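Local atomic coordinates of multicopper oxidase (Pseudomonas thermotolerans, PDB entry 6VOW), a protein that is a multicopper oxidase of the laccase type, which probably oxidises phenolic or related substrates at one copper and reduces dioxygen to water at a three-copper cluster. Residues A[167-172]-A[209-214]; A[199-204]-A[288-293]; A[378-383]-A[435-440]; A[390-395]-A[451-456]. All blocks are in the same frame, centred on the assembly; numbering follows the deposited sequence. Where two conformers were deposited one is given.

Contact 1 of 4, residues A[167-172]-A[209-214]; sequences LSLSLK and PTLELP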
loop_
_atom_site.group_PDB
_atom_site.type_symbol
_atom_site.label_atom_id
_atom_site.label_comp_id
_atom_site.label_asym_id
_atom_site.label_seq_id
_atom_site.Cartn_x
_atom_site.Cartn_y
_atom_site.Cartn_z
ATOM N N LEU A 167 -9.325 -13.769 3.046
ATOM C CA LEU A 167 -9.660 -12.876 4.115
ATOM C C LEU A 167 -8.808 -11.637 3.925
ATOM O O LEU A 167 -7.603 -11.751 3.742
ATOM C CB LEU A 167 -9.241 -13.528 5.414
ATOM C CG LEU A 167 -9.666 -12.824 6.667
ATOM C CD1 LEU A 167 -11.197 -12.766 6.766
ATOM C CD2 LEU A 167 -9.086 -13.602 7.820
ATOM N N SER A 168 -9.442 -10.488 3.970
ATOM C CA SER A 168 -8.765 -9.223 3.888
ATOM C C SER A 168 -8.445 -8.673 5.279
ATOM O O SER A 168 -9.331 -8.599 6.141
ATOM C CB SER A 168 -9.627 -8.197 3.172
ATOM O OG SER A 168 -9.793 -8.564 1.819
ATOM N N LEU A 169 -7.177 -8.281 5.483
ATOM C CA LEU A 169 -6.631 -7.720 6.789
ATOM C C LEU A 169 -6.004 -6.395 6.533
ATOM O O LEU A 169 -4.972 -6.345 5.893
ATOM C CB LEU A 169 -5.563 -8.634 7.423
ATOM C CG LEU A 169 -6.193 -9.589 8.426
ATOM C CD1 LEU A 169 -7.433 -10.262 7.894
ATOM C CD2 LEU A 169 -5.192 -10.631 8.797
ATOM N N SER A 170 -6.654 -5.341 6.994
ATOM C CA SER A 170 -6.159 -3.973 6.787
ATOM C C SER A 170 -5.599 -3.474 8.105
ATOM O O SER A 170 -6.329 -3.313 9.070
ATOM C CB SER A 170 -7.292 -3.054 6.309
ATOM O OG SER A 170 -7.685 -3.351 4.966
ATOM N N LEU A 171 -4.286 -3.299 8.125
ATOM C CA LEU A 171 -3.580 -2.828 9.301
ATOM C C LEU A 171 -3.513 -1.329 9.349
ATOM O O LEU A 171 -3.157 -0.697 8.388
ATOM C CB LEU A 171 -2.146 -3.295 9.218
ATOM C CG LEU A 171 -2.057 -4.825 9.292
ATOM C CD1 LEU A 171 -0.688 -5.307 8.847
ATOM C CD2 LEU A 171 -2.290 -5.181 10.724
ATOM N N LYS A 172 -3.792 -0.785 10.520
ATOM C CA LYS A 172 -3.639 0.630 10.743
ATOM C C LYS A 172 -3.302 0.905 12.204
ATOM O O LYS A 172 -3.952 0.367 13.147
ATOM C CB LYS A 172 -4.896 1.404 10.302
ATOM C CG LYS A 172 -4.629 2.892 10.213
ATOM C CD LYS A 172 -5.795 3.642 9.660
ATOM C CE LYS A 172 -5.248 4.809 8.857
ATOM N NZ LYS A 172 -4.677 5.868 9.710
ATOM N N PRO A 209 -8.261 -8.368 16.693
ATOM C CA PRO A 209 -9.459 -9.196 16.577
ATOM C C PRO A 209 -9.115 -10.681 16.454
ATOM O O PRO A 209 -7.972 -11.064 16.195
ATOM C CB PRO A 209 -10.108 -8.662 15.325
ATOM C CG PRO A 209 -8.954 -8.356 14.451
ATOM C CD PRO A 209 -7.907 -7.784 15.401
ATOM N N THR A 210 -10.112 -11.514 16.717
ATOM C CA THR A 210 -10.038 -12.941 16.515
ATOM C C THR A 210 -10.779 -13.144 15.207
ATOM O O THR A 210 -11.947 -12.787 15.089
ATOM C CB THR A 210 -10.656 -13.712 17.698
ATOM O OG1 THR A 210 -12.064 -13.457 17.779
ATOM C CG2 THR A 210 -10.026 -13.255 18.991
ATOM N N LEU A 211 -10.081 -13.640 14.205
ATOM C CA LEU A 211 -10.701 -13.951 12.914
ATOM C C LEU A 211 -10.879 -15.429 12.715
ATOM O O LEU A 211 -9.912 -16.199 12.793
ATOM C CB LEU A 211 -9.828 -13.424 11.813
ATOM C CG LEU A 211 -9.555 -11.948 12.159
ATOM C CD1 LEU A 211 -8.268 -11.585 11.454
ATOM C CD2 LEU A 211 -10.734 -11.017 11.805
ATOM N N GLU A 212 -12.100 -15.836 12.441
ATOM C CA GLU A 212 -12.400 -17.236 12.251
ATOM C C GLU A 212 -12.049 -17.662 10.820
ATOM O O GLU A 212 -12.308 -16.935 9.846
ATOM C CB GLU A 212 -13.867 -17.551 12.658
ATOM C CG GLU A 212 -14.061 -17.580 14.198
ATOM C CD GLU A 212 -15.488 -17.917 14.684
ATOM O OE1 GLU A 212 -16.283 -18.480 13.897
ATOM O OE2 GLU A 212 -15.821 -17.640 15.874
ATOM N N LEU A 213 -11.406 -18.825 10.715
ATOM C CA LEU A 213 -11.018 -19.450 9.465
ATOM C C LEU A 213 -11.345 -20.974 9.531
ATOM O O LEU A 213 -11.205 -21.571 10.609
ATOM C CB LEU A 213 -9.509 -19.271 9.251
ATOM C CG LEU A 213 -8.934 -17.897 9.070
ATOM C CD1 LEU A 213 -7.451 -17.997 9.051
ATOM C CD2 LEU A 213 -9.420 -17.300 7.748
ATOM N N PRO A 214 -11.731 -21.608 8.384
ATOM C CA PRO A 214 -12.068 -23.047 8.366
ATOM C C PRO A 214 -10.876 -24.010 8.439
ATOM O O PRO A 214 -9.911 -23.868 7.656
ATOM C CB PRO A 214 -12.796 -23.226 7.037
ATOM C CG PRO A 214 -12.358 -22.120 6.177
ATOM C CD PRO A 214 -11.971 -20.974 7.073
#
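Leu167 and Leu169 meet Leu211 and Leu213 in the core of a cupredoxin-type beta sandwich, where strand 167-172 of one sheet faces strand 210-214, an outermost strand of the other. The two segments run nearly antiparallel, at 159°, with their axes 10.0 Å apart, so these two segments meet through side chains alone. The tight part is a small leucine cluster. Leu167 has CG anti to the backbone N (chi1 -173°), which sends its CD2 methyl across the gap; this one methyl touches both neighbours, passing 4.1 Å from Leu211 CB and lying closer still to Leu213. Outside the two segments, Leu221 and Leu223 of strand 218-225 and Leu293 of strand 288-296 add to the same apolar layer. The far side of strand 210-214 is looser and open to solvent. There Thr210 is exposed, and Glu212 points away from strand 167-172, its carboxylate having a long, weak ion pair with Lys294. Leu211, itself partly exposed, points toward strand 167-172. It meets Leu169 tip to tip, with Leu169 CD1 3.9 Å from Leu211 CD1, and at the other end of the cluster Leu167 CD2 rests 3.7 Å from Leu213 CD2.

Contact 2 of 4, residues A[199-204]-A[288-293]; sequences RLTTVN and LRLATL
Val203 lays its CG2 methyl over one face of the Leu290 peptide group, near the oxygen end, with Val203 CG2 3.6 Å from Leu290 O. The same oxygen is approached by the ring carbon CD of Pro209, so two apolar groups lie against it. At the start of the first segment the guanidinium of Arg199 has Leu200 CB against one face, offset toward the rim, while its nitrogens bond to the backbone oxygens of Val176 and Asp177. The Val203 methyl also brushes the Leu290 side chain and Ala291, its CG2 standing 4.3 Å from Ala291 CB. Two residues earlier on the strand, Thr201 turns CG2 anti to its own nitrogen and toward Leu290 CD2; the two methyls are modelled closer than normal van der Waals contact, and that exact spacing is doubtful. OG1, beside the backbone N (chi1 -67°), hydrogen-bonds with Thr173 OG1, so Thr201 presents carbon to Leu290 and oxygen to its own sheet. Leu290 and Ala291 form a classic beta bulge facing Leu283, and the chain turns a corner at Leu290. The arrangement is that of a cupredoxin-type sandwich, in which edge strand 200-203 of one sheet packs on the bulged strand 288-296 of the other.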
loop_
_atom_site.group_PDB
_atom_site.type_symbol
_atom_site.label_atom_id
_atom_site.label_comp_id
_atom_site.label_asym_id
_atom_site.label_seq_id
_atom_site.Cartn_x
_atom_site.Cartn_y
_atom_site.Cartn_z
ATOM N N ARG A 199 -0.277 5.039 17.988
ATOM C CA ARG A 199 -0.296 4.296 19.175
ATOM C C ARG A 199 -1.165 3.000 19.068
ATOM O O ARG A 199 -0.797 1.982 19.600
ATOM C CB ARG A 199 -0.826 5.210 20.247
ATOM C CG ARG A 199 -0.810 4.561 21.647
ATOM C CD ARG A 199 -1.517 5.490 22.629
ATOM N NE ARG A 199 -2.979 5.487 22.461
ATOM C CZ ARG A 199 -3.796 4.490 22.826
ATOM N NH1 ARG A 199 -3.308 3.357 23.336
ATOM N NH2 ARG A 199 -5.121 4.594 22.632
ATOM N N LEU A 200 -2.293 3.041 18.378
ATOM C CA LEU A 200 -3.299 1.959 18.495
ATOM C C LEU A 200 -3.434 1.148 17.188
ATOM O O LEU A 200 -3.979 1.620 16.127
ATOM C CB LEU A 200 -4.640 2.492 18.983
ATOM C CG LEU A 200 -5.685 1.383 19.196
ATOM C CD1 LEU A 200 -5.188 0.292 20.135
ATOM C CD2 LEU A 200 -7.014 1.975 19.694
ATOM N N THR A 201 -2.937 -0.078 17.261
ATOM C CA THR A 201 -2.890 -0.935 16.075
ATOM C C THR A 201 -4.222 -1.622 15.996
ATOM O O THR A 201 -4.837 -1.935 17.004
ATOM C CB THR A 201 -1.731 -1.905 16.146
ATOM O OG1 THR A 201 -0.509 -1.150 16.052
ATOM C CG2 THR A 201 -1.744 -2.833 15.012
ATOM N N THR A 202 -4.706 -1.732 14.780
ATOM C CA THR A 202 -5.983 -2.323 14.498
ATOM C C THR A 202 -5.794 -3.131 13.204
ATOM O O THR A 202 -4.938 -2.866 12.361
ATOM C CB THR A 202 -7.068 -1.276 14.218
ATOM O OG1 THR A 202 -6.596 -0.389 13.216
ATOM C CG2 THR A 202 -7.534 -0.471 15.478
ATOM N N VAL A 203 -6.618 -4.141 13.109
ATOM C CA VAL A 203 -6.799 -4.934 11.923
ATOM C C VAL A 203 -8.236 -4.770 11.627
ATOM O O VAL A 203 -9.072 -5.153 12.471
ATOM C CB VAL A 203 -6.495 -6.411 12.189
ATOM C CG1 VAL A 203 -7.165 -7.296 11.161
ATOM C CG2 VAL A 203 -5.003 -6.622 12.110
ATOM N N ASN A 204 -8.517 -4.207 10.448
ATOM C CA ASN A 204 -9.917 -3.916 10.029
ATOM C C ASN A 204 -10.653 -3.098 11.070
ATOM O O ASN A 204 -11.782 -3.398 11.440
ATOM C CB ASN A 204 -10.657 -5.252 9.734
ATOM C CG ASN A 204 -9.977 -6.073 8.621
ATOM O OD1 ASN A 204 -9.233 -5.550 7.818
ATOM N ND2 ASN A 204 -10.237 -7.356 8.581
ATOM N N LEU A 288 4.006 -8.632 19.439
ATOM C CA LEU A 288 2.690 -8.077 19.674
ATOM C C LEU A 288 1.689 -8.758 18.741
ATOM O O LEU A 288 1.915 -8.802 17.528
ATOM C CB LEU A 288 2.721 -6.559 19.394
ATOM C CG LEU A 288 3.689 -5.753 20.252
ATOM C CD1 LEU A 288 3.691 -4.318 19.760
ATOM C CD2 LEU A 288 3.313 -5.847 21.753
ATOM N N ARG A 289 0.572 -9.218 19.298
ATOM C CA ARG A 289 -0.517 -9.768 18.490
ATOM C C ARG A 289 -1.235 -8.639 17.793
ATOM O O ARG A 289 -1.682 -7.688 18.419
ATOM C CB ARG A 289 -1.568 -10.487 19.315
ATOM C CG ARG A 289 -1.103 -11.620 20.151
ATOM C CD ARG A 289 -1.941 -11.549 21.454
ATOM N NE ARG A 289 -2.968 -12.580 21.570
ATOM C CZ ARG A 289 -3.918 -12.594 22.483
ATOM N NH1 ARG A 289 -4.059 -11.595 23.332
ATOM N NH2 ARG A 289 -4.800 -13.593 22.507
ATOM N N LEU A 290 -1.356 -8.810 16.491
ATOM C CA LEU A 290 -2.162 -7.968 15.609
ATOM C C LEU A 290 -3.573 -8.556 15.516
ATOM O O LEU A 290 -4.574 -7.860 15.492
ATOM C CB LEU A 290 -1.523 -8.026 14.248
ATOM C CG LEU A 290 -0.187 -7.300 14.114
ATOM C CD1 LEU A 290 0.474 -7.530 12.732
ATOM C CD2 LEU A 290 -0.473 -5.852 14.430
ATOM N N ALA A 291 -3.626 -9.863 15.497
ATOM C CA ALA A 291 -4.840 -10.608 15.315
ATOM C C ALA A 291 -4.536 -12.024 15.694
ATOM O O ALA A 291 -3.414 -12.480 15.625
ATOM C CB ALA A 291 -5.308 -10.580 13.850
ATOM N N THR A 292 -5.606 -12.697 16.021
ATOM C CA THR A 292 -5.683 -14.070 16.283
ATOM C C THR A 292 -6.582 -14.772 15.219
ATOM O O THR A 292 -7.714 -14.383 15.021
ATOM C CB THR A 292 -6.279 -14.223 17.697
ATOM O OG1 THR A 292 -5.417 -13.573 18.628
ATOM C CG2 THR A 292 -6.300 -15.572 18.056
ATOM N N LEU A 293 -6.070 -15.855 14.657
ATOM C CA LEU A 293 -6.736 -16.669 13.659
ATOM C C LEU A 293 -7.137 -17.924 14.349
ATOM O O LEU A 293 -6.275 -18.716 14.712
ATOM C CB LEU A 293 -5.766 -17.033 12.543
ATOM C CG LEU A 293 -5.121 -15.861 11.846
ATOM C CD1 LEU A 293 -4.303 -16.475 10.745
ATOM C CD2 LEU A 293 -6.111 -14.872 11.292
#

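Contact 3 of 4, residues A[378-383]-A[435-440]; sequences FELRNL and WMFHCH. With CU (copper (II) ion), chain D; C2O (Cu-O-Cu linkage), chain B.
Phe378 and Leu380 close on Phe437 in the core of the C-terminal cupredoxin domain, directly before the His-Cys-His motif that in multicopper oxidases links the type 1 copper to the trinuclear cluster. The two phenyl rings form a T-shaped pair, the edge of Phe378 directed at the face of Phe437, with planes at 69° and centroids 5.8 Å apart. Leu380 comes from another direction: its CD2 methyl lies in the plane of the Phe437 ring, at the edge, 3.9 Å from Phe437 CZ. Phe437 reaches both because its CG is anti to the backbone N (chi1 -179°), extending the ring from strand 433-439 into the gap between the sheets, where Ile390 and Leu392 also touch it. The next three residues serve three different coppers. Cys439 SG binds the type 1 copper at 2.2 Å, a site completed by His388 and His444. On its two sides in sequence, His438 NE2 lies 2.2 Å from one copper of the Cu-O-Cu pair and His440 NE2 2.1 Å from the other. This continuous path is the one along which electrons are thought to pass in the family. The His438 ring is fixed in rotation by its second nitrogen: ND1 donates a nearly straight bond (168°) to Cys439 O, 2.6 Å away, arriving from above the carbonyl plane.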
loop_
_atom_site.group_PDB
_atom_site.type_symbol
_atom_site.label_atom_id
_atom_site.label_comp_id
_atom_site.label_asym_id
_atom_site.label_seq_id
_atom_site.Cartn_x
_atom_site.Cartn_y
_atom_site.Cartn_z
ATOM N N PHE A 378 16.942 2.068 -11.599
ATOM C CA PHE A 378 17.016 3.030 -10.515
ATOM C C PHE A 378 17.855 2.390 -9.415
ATOM O O PHE A 378 17.492 1.320 -8.888
ATOM C CB PHE A 378 15.626 3.335 -9.962
ATOM C CG PHE A 378 14.795 4.232 -10.829
ATOM C CD1 PHE A 378 15.021 4.406 -12.206
ATOM C CD2 PHE A 378 13.752 4.916 -10.257
ATOM C CE1 PHE A 378 14.203 5.252 -12.963
ATOM C CE2 PHE A 378 12.947 5.739 -10.996
ATOM C CZ PHE A 378 13.171 5.926 -12.348
ATOM N N GLU A 379 18.992 3.023 -9.120
ATOM C CA GLU A 379 19.757 2.731 -7.946
ATOM C C GLU A 379 19.158 3.556 -6.836
ATOM O O GLU A 379 19.119 4.789 -6.907
ATOM C CB GLU A 379 21.228 3.091 -8.099
ATOM C CG GLU A 379 22.077 2.450 -6.979
ATOM C CD GLU A 379 23.544 2.887 -6.970
ATOM O OE1 GLU A 379 23.802 4.074 -6.615
ATOM O OE2 GLU A 379 24.442 2.042 -7.277
ATOM N N LEU A 380 18.689 2.892 -5.809
ATOM C CA LEU A 380 18.050 3.562 -4.679
ATOM C C LEU A 380 19.041 3.533 -3.535
ATOM O O LEU A 380 19.306 2.467 -3.053
ATOM C CB LEU A 380 16.781 2.792 -4.289
ATOM C CG LEU A 380 15.753 2.577 -5.395
ATOM C CD1 LEU A 380 14.548 1.922 -4.800
ATOM C CD2 LEU A 380 15.313 3.889 -5.951
ATOM N N ARG A 381 19.623 4.690 -3.165
ATOM C CA ARG A 381 20.656 4.829 -2.089
ATOM C C ARG A 381 20.039 5.520 -0.848
ATOM O O ARG A 381 19.698 6.697 -0.895
ATOM C CB ARG A 381 21.893 5.674 -2.544
ATOM C CG ARG A 381 22.519 5.188 -3.847
ATOM C CD ARG A 381 23.461 6.219 -4.440
ATOM N NE ARG A 381 24.571 6.437 -3.522
ATOM C CZ ARG A 381 25.305 7.530 -3.464
ATOM N NH1 ARG A 381 25.100 8.553 -4.296
ATOM N NH2 ARG A 381 26.266 7.599 -2.559
ATOM N N ASN A 382 19.889 4.795 0.256
ATOM C CA ASN A 382 19.417 5.410 1.523
ATOM C C ASN A 382 20.699 5.844 2.218
ATOM O O ASN A 382 21.474 5.004 2.737
ATOM C CB ASN A 382 18.656 4.382 2.336
ATOM C CG ASN A 382 17.873 4.959 3.532
ATOM O OD1 ASN A 382 17.899 6.140 3.824
ATOM N ND2 ASN A 382 17.167 4.075 4.243
ATOM N N LEU A 383 20.944 7.156 2.196
ATOM C CA LEU A 383 22.057 7.755 2.927
ATOM C C LEU A 383 21.621 8.172 4.331
ATOM O O LEU A 383 21.854 9.313 4.757
ATOM C CB LEU A 383 22.610 8.948 2.162
ATOM C CG LEU A 383 22.895 8.733 0.675
ATOM C CD1 LEU A 383 23.493 10.023 0.117
ATOM C CD2 LEU A 383 23.803 7.543 0.419
ATOM N N TRP A 435 4.954 11.162 -12.708
ATOM C CA TRP A 435 4.609 10.265 -11.599
ATOM C C TRP A 435 5.402 10.570 -10.345
ATOM O O TRP A 435 6.633 10.606 -10.361
ATOM C CB TRP A 435 4.946 8.838 -11.995
ATOM C CG TRP A 435 4.404 8.586 -13.256
ATOM C CD1 TRP A 435 5.036 8.693 -14.454
ATOM C CD2 TRP A 435 3.050 8.334 -13.529
ATOM N NE1 TRP A 435 4.150 8.472 -15.470
ATOM C CE2 TRP A 435 2.917 8.242 -14.927
ATOM C CE3 TRP A 435 1.941 8.136 -12.742
ATOM C CZ2 TRP A 435 1.708 7.901 -15.544
ATOM C CZ3 TRP A 435 0.715 7.821 -13.396
ATOM C CH2 TRP A 435 0.632 7.706 -14.765
ATOM N N MET A 436 4.678 10.722 -9.263
ATOM C CA MET A 436 5.282 10.864 -7.942
ATOM C C MET A 436 6.086 9.638 -7.534
ATOM O O MET A 436 5.718 8.469 -7.769
ATOM C CB MET A 436 4.243 11.139 -6.837
ATOM C CG MET A 436 3.326 12.340 -7.058
ATOM S SD MET A 436 4.228 13.889 -7.422
ATOM C CE MET A 436 4.579 13.754 -9.190
ATOM N N PHE A 437 7.153 9.968 -6.841
ATOM C CA PHE A 437 8.154 9.041 -6.408
ATOM C C PHE A 437 8.553 9.468 -5.023
ATOM O O PHE A 437 9.099 10.524 -4.845
ATOM C CB PHE A 437 9.299 9.146 -7.332
ATOM C CG PHE A 437 10.406 8.226 -7.036
ATOM C CD1 PHE A 437 10.189 6.905 -6.764
ATOM C CD2 PHE A 437 11.717 8.687 -7.145
ATOM C CE1 PHE A 437 11.250 6.047 -6.536
ATOM C CE2 PHE A 437 12.792 7.833 -6.950
ATOM C CZ PHE A 437 12.549 6.502 -6.645
ATOM N N HIS A 438 8.155 8.681 -4.056
ATOM C CA HIS A 438 8.234 9.154 -2.711
ATOM C C HIS A 438 8.276 8.050 -1.631
ATOM O O HIS A 438 7.905 6.857 -1.832
ATOM C CB HIS A 438 7.124 10.184 -2.471
ATOM C CG HIS A 438 5.785 9.556 -2.334
ATOM N ND1 HIS A 438 5.380 8.955 -1.174
ATOM C CD2 HIS A 438 4.816 9.310 -3.240
ATOM C CE1 HIS A 438 4.190 8.425 -1.339
ATOM N NE2 HIS A 438 3.832 8.630 -2.581
ATOM N N CYS A 439 8.760 8.455 -0.447
ATOM C CA CYS A 439 8.739 7.569 0.678
ATOM C C CYS A 439 7.286 7.546 1.090
ATOM O O CYS A 439 6.595 8.599 1.084
ATOM C CB CYS A 439 9.590 8.059 1.840
ATOM S SG CYS A 439 9.209 7.106 3.332
ATOM N N HIS A 440 6.799 6.361 1.430
ATOM C CA HIS A 440 5.370 6.217 1.819
ATOM C C HIS A 440 5.087 6.311 3.359
ATOM O O HIS A 440 3.984 5.950 3.871
ATOM C CB HIS A 440 4.796 4.976 1.148
ATOM C CG HIS A 440 3.366 5.172 0.709
ATOM N ND1 HIS A 440 2.335 5.276 1.620
ATOM C CD2 HIS A 440 2.819 5.389 -0.517
ATOM C CE1 HIS A 440 1.212 5.529 0.966
ATOM N NE2 HIS A 440 1.475 5.576 -0.332
HETATM CU CU CU D . 10.925 7.662 4.620
HETATM CU CU2 C2O B . -0.013 5.043 -1.652
HETATM CU CU3 C2O B . 1.911 8.662 -3.737
HETATM O O1 C2O B . 1.095 6.790 -2.675
#

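Contact 4 of 4, residues A[390-395]-A[451-456]; sequences IHLHGM and AAIEVA. With CU (copper (II) ion), chain C; C2O (Cu-O-Cu linkage), chain B.
Leu392 and Ile453 cross at about a right angle and touch through their end methyls, Leu392 CD1 lying 3.8 Å from Ile453 CD1. A second contact follows along the chain, where Met395, bent at chi2 and chi3, sets its sulfur 3.7 Å from Val455 CG2, with CE of the same methionine close to that methyl too. Strands 388-392 and 450-455 are not neighbours: strand 433-439 runs between them, so the side chains span it on the inner side of the sheet. Leu427 of the facing sheet meets both Leu392 and Met395, and Leu370 adds to the cover of Ile453. Alternation along the chain gives His391 and His393 to the copper cluster. His391 NE2 binds, at 2.0 Å, a copper ion that His94 also binds, separate from the Cu-O-Cu linkage, while its ND1 bonds to Thr414 OG1. His393 NE2 lies 2.2 Å from a linkage copper whose other protein ligands are His138 and His438. Asp105 holds His393 ND1 as a second-shell partner and would probably make the ring a stronger donor to the metal. This is the His-X-His motif of multicopper oxidases, whose two histidines divide between a copper consistent with type 2 and the type 3 pair.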
loop_
_atom_site.group_PDB
_atom_site.type_symbol
_atom_site.label_atom_id
_atom_site.label_comp_id
_atom_site.label_asym_id
_atom_site.label_seq_id
_atom_site.Cartn_x
_atom_site.Cartn_y
_atom_site.Cartn_z
ATOM N N ILE A 390 9.845 3.123 -0.352
ATOM C CA ILE A 390 9.942 4.012 -1.444
ATOM C C ILE A 390 9.014 3.529 -2.492
ATOM O O ILE A 390 9.151 2.387 -2.988
ATOM C CB ILE A 390 11.307 4.041 -2.036
ATOM C CG1 ILE A 390 12.347 4.565 -0.979
ATOM C CG2 ILE A 390 11.277 4.895 -3.326
ATOM C CD1 ILE A 390 12.353 6.027 -0.710
ATOM N N HIS A 391 8.168 4.437 -2.914
ATOM C CA HIS A 391 7.085 4.092 -3.824
ATOM C C HIS A 391 7.098 4.908 -5.130
ATOM O O HIS A 391 7.432 6.086 -5.141
ATOM C CB HIS A 391 5.849 4.309 -3.009
ATOM C CG HIS A 391 4.608 4.225 -3.783
ATOM N ND1 HIS A 391 4.125 3.035 -4.279
ATOM C CD2 HIS A 391 3.702 5.171 -4.114
ATOM C CE1 HIS A 391 2.990 3.256 -4.920
ATOM N NE2 HIS A 391 2.712 4.533 -4.826
ATOM N N LEU A 392 6.770 4.289 -6.245
ATOM C CA LEU A 392 6.667 4.992 -7.538
ATOM C C LEU A 392 5.239 4.847 -8.041
ATOM O O LEU A 392 4.739 3.755 -8.116
ATOM C CB LEU A 392 7.576 4.320 -8.508
ATOM C CG LEU A 392 7.658 4.911 -9.876
ATOM C CD1 LEU A 392 7.979 6.425 -9.805
ATOM C CD2 LEU A 392 8.708 4.127 -10.584
ATOM N N HIS A 393 4.617 5.956 -8.414
ATOM C CA HIS A 393 3.367 5.926 -9.067
ATOM C C HIS A 393 3.491 5.481 -10.480
ATOM O O HIS A 393 4.579 5.638 -11.114
ATOM C CB HIS A 393 2.905 7.305 -9.212
ATOM C CG HIS A 393 2.473 7.886 -7.961
ATOM N ND1 HIS A 393 1.407 8.744 -7.889
ATOM C CD2 HIS A 393 2.902 7.676 -6.702
ATOM C CE1 HIS A 393 1.186 9.046 -6.630
ATOM N NE2 HIS A 393 2.083 8.402 -5.906
ATOM N N GLY A 394 2.356 4.979 -10.984
ATOM C CA GLY A 394 2.160 4.847 -12.418
ATOM C C GLY A 394 2.718 3.626 -13.035
ATOM O O GLY A 394 2.298 3.271 -14.110
ATOM N N MET A 395 3.685 3.035 -12.347
ATOM C CA MET A 395 4.557 2.050 -12.873
ATOM C C MET A 395 4.937 1.061 -11.817
ATOM O O MET A 395 4.865 1.306 -10.627
ATOM C CB MET A 395 5.807 2.703 -13.384
ATOM C CG MET A 395 5.718 3.074 -14.862
ATOM S SD MET A 395 6.275 4.725 -15.310
ATOM C CE MET A 395 7.912 4.842 -14.641
ATOM N N ALA A 451 9.645 13.199 -5.099
ATOM C CA ALA A 451 10.017 13.817 -6.317
ATOM C C ALA A 451 9.037 13.387 -7.379
ATOM O O ALA A 451 8.107 12.611 -7.142
ATOM C CB ALA A 451 11.405 13.400 -6.655
ATOM N N ALA A 452 9.213 13.948 -8.546
ATOM C CA ALA A 452 8.380 13.649 -9.665
ATOM C C ALA A 452 9.287 13.183 -10.817
ATOM O O ALA A 452 10.366 13.752 -11.062
ATOM C CB ALA A 452 7.570 14.878 -10.038
ATOM N N ILE A 453 8.869 12.096 -11.467
ATOM C CA ILE A 453 9.577 11.524 -12.621
ATOM C C ILE A 453 8.635 11.656 -13.794
ATOM O O ILE A 453 7.540 11.053 -13.784
ATOM C CB ILE A 453 9.911 10.057 -12.401
ATOM C CG1 ILE A 453 10.978 9.943 -11.297
ATOM C CG2 ILE A 453 10.349 9.417 -13.721
ATOM C CD1 ILE A 453 11.031 8.595 -10.680
ATOM N N GLU A 454 9.051 12.447 -14.788
ATOM C CA GLU A 454 8.263 12.646 -16.013
ATOM C C GLU A 454 8.570 11.496 -16.996
ATOM O O GLU A 454 9.761 11.227 -17.284
ATOM C CB GLU A 454 8.570 14.007 -16.655
ATOM C CG GLU A 454 7.674 14.301 -17.859
ATOM C CD GLU A 454 7.856 15.659 -18.479
ATOM O OE1 GLU A 454 8.117 16.623 -17.739
ATOM O OE2 GLU A 454 7.688 15.761 -19.709
ATOM N N VAL A 455 7.515 10.781 -17.401
ATOM C CA VAL A 455 7.503 9.845 -18.534
ATOM C C VAL A 455 6.836 10.607 -19.673
ATOM O O VAL A 455 5.620 10.645 -19.803
ATOM C CB VAL A 455 6.697 8.543 -18.287
ATOM C CG1 VAL A 455 6.882 7.542 -19.458
ATOM C CG2 VAL A 455 7.176 7.846 -17.057
ATOM N N ALA A 456 7.954 10.677 -21.224
ATOM C CA ALA A 456 7.410 11.234 -22.457
ATOM C C ALA A 456 8.216 10.859 -23.678
ATOM O O ALA A 456 8.530 9.695 -23.847
ATOM C CB ALA A 456 7.240 12.742 -22.361
HETATM CU CU CU C . 0.980 5.325 -5.342
HETATM CU CU2 C2O B . -0.013 5.043 -1.652
HETATM CU CU3 C2O B . 1.911 8.662 -3.737
HETATM O O1 C2O B . 1.095 6.790 -2.675
#

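How the contacts relate
From the N terminus, contact 1 opens on strand 165-174, and contact 2 opens at 199-204 before contact 1 closes at 209-214. Contact 2 then closes at 288-293, so the two cross. Together they tie both sheets of one sandwich, and backbone joins them where Leu211 N meets Thr292 O. Both are closed before contacts 3 and 4 open, on the other side of the chain's centre. These cross in turn: 378-383 and 390-395 open, then 435-440 and 451-456 close. Strand 433-439 is the middle piece, pairing with both segments of contact 4 through backbone atoms of Phe437 and His438. Contacts 1 and 3 have centres about 31 Å apart.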